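Local coordinates for capsid fiber protein (Bacillus phage phi29, PDB 6QYY), which probably forms the base of the head fibers that decorate the phage capsid, assembling there as a trimer, at residues A7-Y21 against I28-V42. Sequence-based numbering, arbitrary orientation.
Sequences ARAKSNVMAYRLLAY and IEISHAAENTIPDYV
Tyr21 packs its ring against Asp40, Ile30 and Tyr41. Its CB lies 4.0 Å from CG2 of Ile28. With CG beside its own backbone N (chi1 -63°), the ring runs alongside Ile30: CG2 of Ile30 sits 3.6 Å from CD1 of Tyr21 and almost as near its CE1. Over one ring face, CB of Asp40 stands 4.1 Å from the Tyr21 centroid in a CH-pi contact offset toward the rim. At the tip, OH of Tyr21 lies 3.1 Å from CB of Tyr41, buried and without a polar partner.

The Asp40 side chain runs opposite to the ring, its carboxylate plane tilted 36° from it, and OD2 of Asp40 accepts from N of Tyr21 at 2.6 Å on the anti lone pair. Two residues earlier, Leu19 O accepts from N of both Asp40 and Tyr41, the classic beta bulge where strand 41-42 meets strand 18-23. At the end of strand 28-32, NE2 of His32 accepts from N of Met14 (3.0 Å, nearly straight at 171°); CB of Arg17 lies 3.6 Å from CD2 of His32. One water ties Ser11 OG and Asn12 O to His32 N.

Strand 28-32 thus lies between two partners, parallel to 3-9, with Arg8 bonded to Ile28 and Ile30 and Lys10 N continuing to Ile30 O, and antiparallel to 18-23 in a hairpin. Strand 52-57 extends the mixed sheet beyond 3-9, with Val55 and Met57 touching Tyr21, while Leu18 and Pro39 pack on Thr79 of the chain's second sheet and Tyr97 of a neighbouring subunit reaches Tyr21.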
loop_
_atom_site.group_PDB
_atom_site.type_symbol
_atom_site.label_atom_id
_atom_site.label_comp_id
_atom_site.label_asym_id
_atom_site.label_seq_id
_atom_site.Cartn_x
_atom_site.Cartn_y
_atom_site.Cartn_z
ATOM N N ALA A 7 -1.471 7.278 21.066
ATOM C CA ALA A 7 -2.670 6.494 21.283
ATOM C C ALA A 7 -2.676 6.038 22.732
ATOM O O ALA A 7 -1.661 6.101 23.427
ATOM C CB ALA A 7 -2.722 5.293 20.333
ATOM N N ARG A 8 -3.831 5.576 23.182
ATOM C CA ARG A 8 -3.964 4.970 24.499
ATOM C C ARG A 8 -4.366 3.517 24.300
ATOM O O ARG A 8 -5.230 3.218 23.478
ATOM C CB ARG A 8 -5.003 5.712 25.359
ATOM C CG ARG A 8 -5.094 5.194 26.781
ATOM C CD ARG A 8 -6.008 6.053 27.659
ATOM N NE ARG A 8 -5.709 7.489 27.613
ATOM C CZ ARG A 8 -4.823 8.109 28.391
ATOM N NH1 ARG A 8 -4.112 7.425 29.279
ATOM N NH2 ARG A 8 -4.641 9.417 28.279
ATOM N N ALA A 9 -3.726 2.612 25.032
ATOM C CA ALA A 9 -4.092 1.204 24.958
ATOM C C ALA A 9 -5.393 0.989 25.714
ATOM O O ALA A 9 -5.470 1.262 26.916
ATOM C CB ALA A 9 -2.980 0.336 25.543
ATOM N N LYS A 10 -6.416 0.497 25.026
ATOM C CA LYS A 10 -7.673 0.225 25.711
ATOM C C LYS A 10 -7.695 -1.145 26.372
ATOM O O LYS A 10 -8.547 -1.395 27.231
ATOM C CB LYS A 10 -8.845 0.399 24.736
ATOM C CG LYS A 10 -9.382 -0.843 24.080
ATOM C CD LYS A 10 -10.757 -0.515 23.495
ATOM C CE LYS A 10 -11.453 -1.736 22.918
ATOM N NZ LYS A 10 -12.895 -1.474 22.616
ATOM N N SER A 11 -6.763 -2.017 26.012
ATOM C CA SER A 11 -6.516 -3.269 26.700
ATOM C C SER A 11 -5.044 -3.579 26.490
ATOM O O SER A 11 -4.369 -2.914 25.702
ATOM C CB SER A 11 -7.415 -4.384 26.173
ATOM O OG SER A 11 -7.397 -4.387 24.759
ATOM N N ASN A 12 -4.536 -4.579 27.204
ATOM C CA ASN A 12 -3.111 -4.863 27.094
ATOM C C ASN A 12 -2.749 -5.225 25.656
ATOM O O ASN A 12 -3.475 -5.964 24.986
ATOM C CB ASN A 12 -2.718 -5.987 28.051
ATOM C CG ASN A 12 -2.817 -5.570 29.511
ATOM O OD1 ASN A 12 -2.289 -4.528 29.913
ATOM N ND2 ASN A 12 -3.481 -6.390 30.312
ATOM N N VAL A 13 -1.637 -4.675 25.176
ATOM C CA VAL A 13 -1.165 -4.914 23.816
ATOM C C VAL A 13 0.221 -5.538 23.899
ATOM O O VAL A 13 1.117 -5.006 24.571
ATOM C CB VAL A 13 -1.141 -3.620 22.980
ATOM C CG1 VAL A 13 -0.350 -3.816 21.686
ATOM C CG2 VAL A 13 -2.565 -3.148 22.675
ATOM N N MET A 14 0.401 -6.662 23.222
ATOM C CA MET A 14 1.701 -7.309 23.204
ATOM C C MET A 14 2.414 -7.025 21.893
ATOM O O MET A 14 1.787 -6.733 20.867
ATOM C CB MET A 14 1.553 -8.806 23.438
ATOM C CG MET A 14 1.067 -9.053 24.852
ATOM S SD MET A 14 1.325 -10.722 25.403
ATOM C CE MET A 14 -0.067 -11.541 24.636
ATOM N N ALA A 15 3.741 -7.068 21.948
ATOM C CA ALA A 15 4.528 -6.764 20.762
ATOM C C ALA A 15 4.270 -7.802 19.679
ATOM O O ALA A 15 3.999 -8.972 19.958
ATOM C CB ALA A 15 6.018 -6.703 21.113
ATOM N N TYR A 16 4.332 -7.351 18.425
ATOM C CA TYR A 16 4.171 -8.213 17.255
ATOM C C TYR A 16 2.768 -8.792 17.160
ATOM O O TYR A 16 2.586 -9.885 16.625
ATOM C CB TYR A 16 5.219 -9.335 17.223
ATOM C CG TYR A 16 6.577 -8.758 17.520
ATOM C CD1 TYR A 16 7.086 -7.739 16.716
ATOM C CD2 TYR A 16 7.305 -9.137 18.651
ATOM C CE1 TYR A 16 8.307 -7.143 16.984
ATOM C CE2 TYR A 16 8.556 -8.542 18.929
ATOM C CZ TYR A 16 9.034 -7.547 18.084
ATOM O OH TYR A 16 10.241 -6.933 18.317
ATOM N N ARG A 17 1.775 -8.059 17.649
ATOM C CA ARG A 17 0.384 -8.445 17.497
ATOM C C ARG A 17 -0.345 -7.430 16.632
ATOM O O ARG A 17 -0.010 -6.238 16.611
ATOM C CB ARG A 17 -0.303 -8.575 18.854
ATOM C CG ARG A 17 0.407 -9.532 19.799
ATOM C CD ARG A 17 0.285 -10.966 19.327
ATOM N NE ARG A 17 0.965 -11.892 20.236
ATOM C CZ ARG A 17 0.391 -12.460 21.290
ATOM N NH1 ARG A 17 -0.875 -12.195 21.577
ATOM N NH2 ARG A 17 1.081 -13.292 22.061
ATOM N N LEU A 18 -1.325 -7.924 15.890
ATOM C CA LEU A 18 -2.104 -7.066 15.009
ATOM C C LEU A 18 -2.994 -6.142 15.829
ATOM O O LEU A 18 -3.514 -6.535 16.879
ATOM C CB LEU A 18 -2.969 -7.918 14.074
ATOM C CG LEU A 18 -2.148 -8.895 13.223
ATOM C CD1 LEU A 18 -3.057 -10.011 12.687
ATOM C CD2 LEU A 18 -1.416 -8.161 12.096
ATOM N N LEU A 19 -3.171 -4.913 15.341
ATOM C CA LEU A 19 -3.870 -3.867 16.079
ATOM C C LEU A 19 -5.102 -3.363 15.335
ATOM O O LEU A 19 -5.140 -3.313 14.095
ATOM C CB LEU A 19 -2.965 -2.665 16.346
ATOM C CG LEU A 19 -1.704 -2.859 17.175
ATOM C CD1 LEU A 19 -0.897 -1.548 17.171
ATOM C CD2 LEU A 19 -2.075 -3.300 18.593
ATOM N N ALA A 20 -6.099 -2.985 16.127
ATOM C CA ALA A 20 -7.277 -2.251 15.688
ATOM C C ALA A 20 -7.253 -0.854 16.302
ATOM O O ALA A 20 -7.006 -0.698 17.504
ATOM C CB ALA A 20 -8.564 -2.977 16.100
ATOM N N TYR A 21 -7.538 0.155 15.490
ATOM C CA TYR A 21 -7.693 1.503 16.006
ATOM C C TYR A 21 -9.160 1.746 16.327
ATOM O O TYR A 21 -10.046 1.330 15.575
ATOM C CB TYR A 21 -7.206 2.528 14.990
ATOM C CG TYR A 21 -5.746 2.441 14.661
ATOM C CD1 TYR A 21 -4.855 1.786 15.505
ATOM C CD2 TYR A 21 -5.252 3.008 13.488
ATOM C CE1 TYR A 21 -3.483 1.730 15.194
ATOM C CE2 TYR A 21 -3.903 2.963 13.185
ATOM C CZ TYR A 21 -3.027 2.323 14.026
ATOM O OH TYR A 21 -1.690 2.292 13.700
ATOM N N ILE A 28 -7.241 8.293 20.058
ATOM C CA ILE A 28 -7.371 6.986 19.429
ATOM C C ILE A 28 -6.951 5.941 20.435
ATOM O O ILE A 28 -5.946 6.104 21.132
ATOM C CB ILE A 28 -6.511 6.881 18.154
ATOM C CG1 ILE A 28 -7.119 7.685 17.022
ATOM C CG2 ILE A 28 -6.406 5.430 17.689
ATOM C CD1 ILE A 28 -8.512 7.201 16.576
ATOM N N GLU A 29 -7.727 4.871 20.536
ATOM C CA GLU A 29 -7.340 3.747 21.366
ATOM C C GLU A 29 -6.882 2.596 20.479
ATOM O O GLU A 29 -7.350 2.439 19.349
ATOM C CB GLU A 29 -8.489 3.337 22.299
ATOM C CG GLU A 29 -8.842 4.464 23.268
ATOM C CD GLU A 29 -9.799 4.051 24.376
ATOM O OE1 GLU A 29 -9.725 4.637 25.482
ATOM O OE2 GLU A 29 -10.637 3.154 24.137
ATOM N N ILE A 30 -5.906 1.839 20.965
ATOM C CA ILE A 30 -5.448 0.646 20.272
ATOM C C ILE A 30 -5.761 -0.569 21.131
ATOM O O ILE A 30 -5.854 -0.495 22.365
ATOM C CB ILE A 30 -3.940 0.699 19.944
ATOM C CG1 ILE A 30 -3.124 0.860 21.220
ATOM C CG2 ILE A 30 -3.620 1.817 18.931
ATOM C CD1 ILE A 30 -1.613 0.649 21.000
ATOM N N SER A 31 -5.920 -1.700 20.462
ATOM C CA SER A 31 -6.113 -2.987 21.113
ATOM C C SER A 31 -5.815 -4.033 20.056
ATOM O O SER A 31 -5.695 -3.718 18.869
ATOM C CB SER A 31 -7.531 -3.140 21.684
ATOM O OG SER A 31 -8.510 -2.905 20.692
ATOM N N HIS A 32 -5.685 -5.281 20.497
ATOM C CA HIS A 32 -5.516 -6.378 19.557
ATOM C C HIS A 32 -6.683 -6.426 18.585
ATOM O O HIS A 32 -7.848 -6.366 18.990
ATOM C CB HIS A 32 -5.405 -7.704 20.310
ATOM C CG HIS A 32 -4.131 -7.839 21.071
ATOM N ND1 HIS A 32 -3.994 -8.669 22.162
ATOM C CD2 HIS A 32 -2.935 -7.228 20.905
ATOM C CE1 HIS A 32 -2.764 -8.568 22.635
ATOM N NE2 HIS A 32 -2.100 -7.702 21.887
ATOM N N ALA A 33 -6.362 -6.539 17.296
ATOM C CA ALA A 33 -7.388 -6.724 16.282
ATOM C C ALA A 33 -8.218 -7.962 16.597
ATOM O O ALA A 33 -7.701 -8.970 17.088
ATOM C CB ALA A 33 -6.748 -6.852 14.898
ATOM N N ALA A 34 -9.519 -7.867 16.342
ATOM C CA ALA A 34 -10.418 -8.974 16.628
ATOM C C ALA A 34 -10.206 -10.121 15.640
ATOM O O ALA A 34 -9.822 -9.920 14.484
ATOM C CB ALA A 34 -11.878 -8.506 16.583
ATOM N N GLU A 35 -10.471 -11.334 16.110
ATOM C CA GLU A 35 -10.324 -12.526 15.285
ATOM C C GLU A 35 -11.157 -12.428 14.005
ATOM O O GLU A 35 -12.287 -11.935 14.017
ATOM C CB GLU A 35 -10.736 -13.748 16.102
ATOM C CG GLU A 35 -10.475 -15.064 15.425
ATOM C CD GLU A 35 -10.939 -16.235 16.259
ATOM O OE1 GLU A 35 -11.632 -16.002 17.274
ATOM O OE2 GLU A 35 -10.605 -17.385 15.909
ATOM N N ASN A 36 -10.565 -12.875 12.891
ATOM C CA ASN A 36 -11.147 -12.869 11.546
ATOM C C ASN A 36 -11.458 -11.467 11.009
ATOM O O ASN A 36 -12.287 -11.322 10.109
ATOM C CB ASN A 36 -12.405 -13.745 11.486
ATOM C CG ASN A 36 -12.101 -15.194 11.774
ATOM O OD1 ASN A 36 -11.269 -15.809 11.106
ATOM N ND2 ASN A 36 -12.747 -15.741 12.795
ATOM N N THR A 37 -10.807 -10.419 11.505
ATOM C CA THR A 37 -10.993 -9.092 10.937
ATOM C C THR A 37 -9.709 -8.631 10.256
ATOM O O THR A 37 -8.630 -9.194 10.463
ATOM C CB THR A 37 -11.412 -8.072 12.004
ATOM O OG1 THR A 37 -10.329 -7.859 12.918
ATOM C CG2 THR A 37 -12.617 -8.574 12.772
ATOM N N ILE A 38 -9.839 -7.602 9.425
ATOM C CA ILE A 38 -8.671 -6.976 8.806
ATOM C C ILE A 38 -8.051 -6.017 9.815
ATOM O O ILE A 38 -8.727 -5.086 10.280
ATOM C CB ILE A 38 -9.039 -6.234 7.512
ATOM C CG1 ILE A 38 -9.795 -7.148 6.543
ATOM C CG2 ILE A 38 -7.783 -5.621 6.889
ATOM C CD1 ILE A 38 -8.966 -8.282 5.973
ATOM N N PRO A 39 -6.784 -6.190 10.172
ATOM C CA PRO A 39 -6.162 -5.285 11.137
ATOM C C PRO A 39 -5.940 -3.908 10.538
ATOM O O PRO A 39 -5.879 -3.724 9.318
ATOM C CB PRO A 39 -4.824 -5.965 11.451
ATOM C CG PRO A 39 -4.500 -6.714 10.204
ATOM C CD PRO A 39 -5.843 -7.217 9.691
ATOM N N ASP A 40 -5.825 -2.927 11.428
ATOM C CA ASP A 40 -5.460 -1.573 11.025
ATOM C C ASP A 40 -3.947 -1.387 10.966
ATOM O O ASP A 40 -3.440 -0.712 10.061
ATOM C CB ASP A 40 -6.077 -0.553 11.985
ATOM C CG ASP A 40 -7.596 -0.559 11.942
ATOM O OD1 ASP A 40 -8.169 -0.665 10.824
ATOM O OD2 ASP A 40 -8.229 -0.460 13.020
ATOM N N TYR A 41 -3.216 -1.975 11.906
ATOM C CA TYR A 41 -1.761 -1.895 11.896
ATOM C C TYR A 41 -1.229 -3.042 12.755
ATOM O O TYR A 41 -1.939 -4.024 12.995
ATOM C CB TYR A 41 -1.277 -0.500 12.345
ATOM C CG TYR A 41 0.133 -0.207 11.811
ATOM C CD1 TYR A 41 0.387 -0.221 10.438
ATOM C CD2 TYR A 41 1.200 0.028 12.672
ATOM C CE1 TYR A 41 1.676 0.005 9.938
ATOM C CE2 TYR A 41 2.493 0.255 12.183
ATOM C CZ TYR A 41 2.722 0.238 10.816
ATOM O OH TYR A 41 3.997 0.464 10.322
ATOM N N VAL A 42 0.023 -2.927 13.202
ATOM C CA VAL A 42 0.711 -3.969 13.954
ATOM C C VAL A 42 1.557 -3.309 15.039
ATOM O O VAL A 42 2.101 -2.215 14.856
ATOM C CB VAL A 42 1.574 -4.861 13.030
ATOM C CG1 VAL A 42 2.653 -4.027 12.321
ATOM C CG2 VAL A 42 2.194 -6.024 13.802
HETATM O O HOH W 1 -5.611 -5.560 23.347
HETATM O O HOH W 2 -8.928 -0.475 19.460
#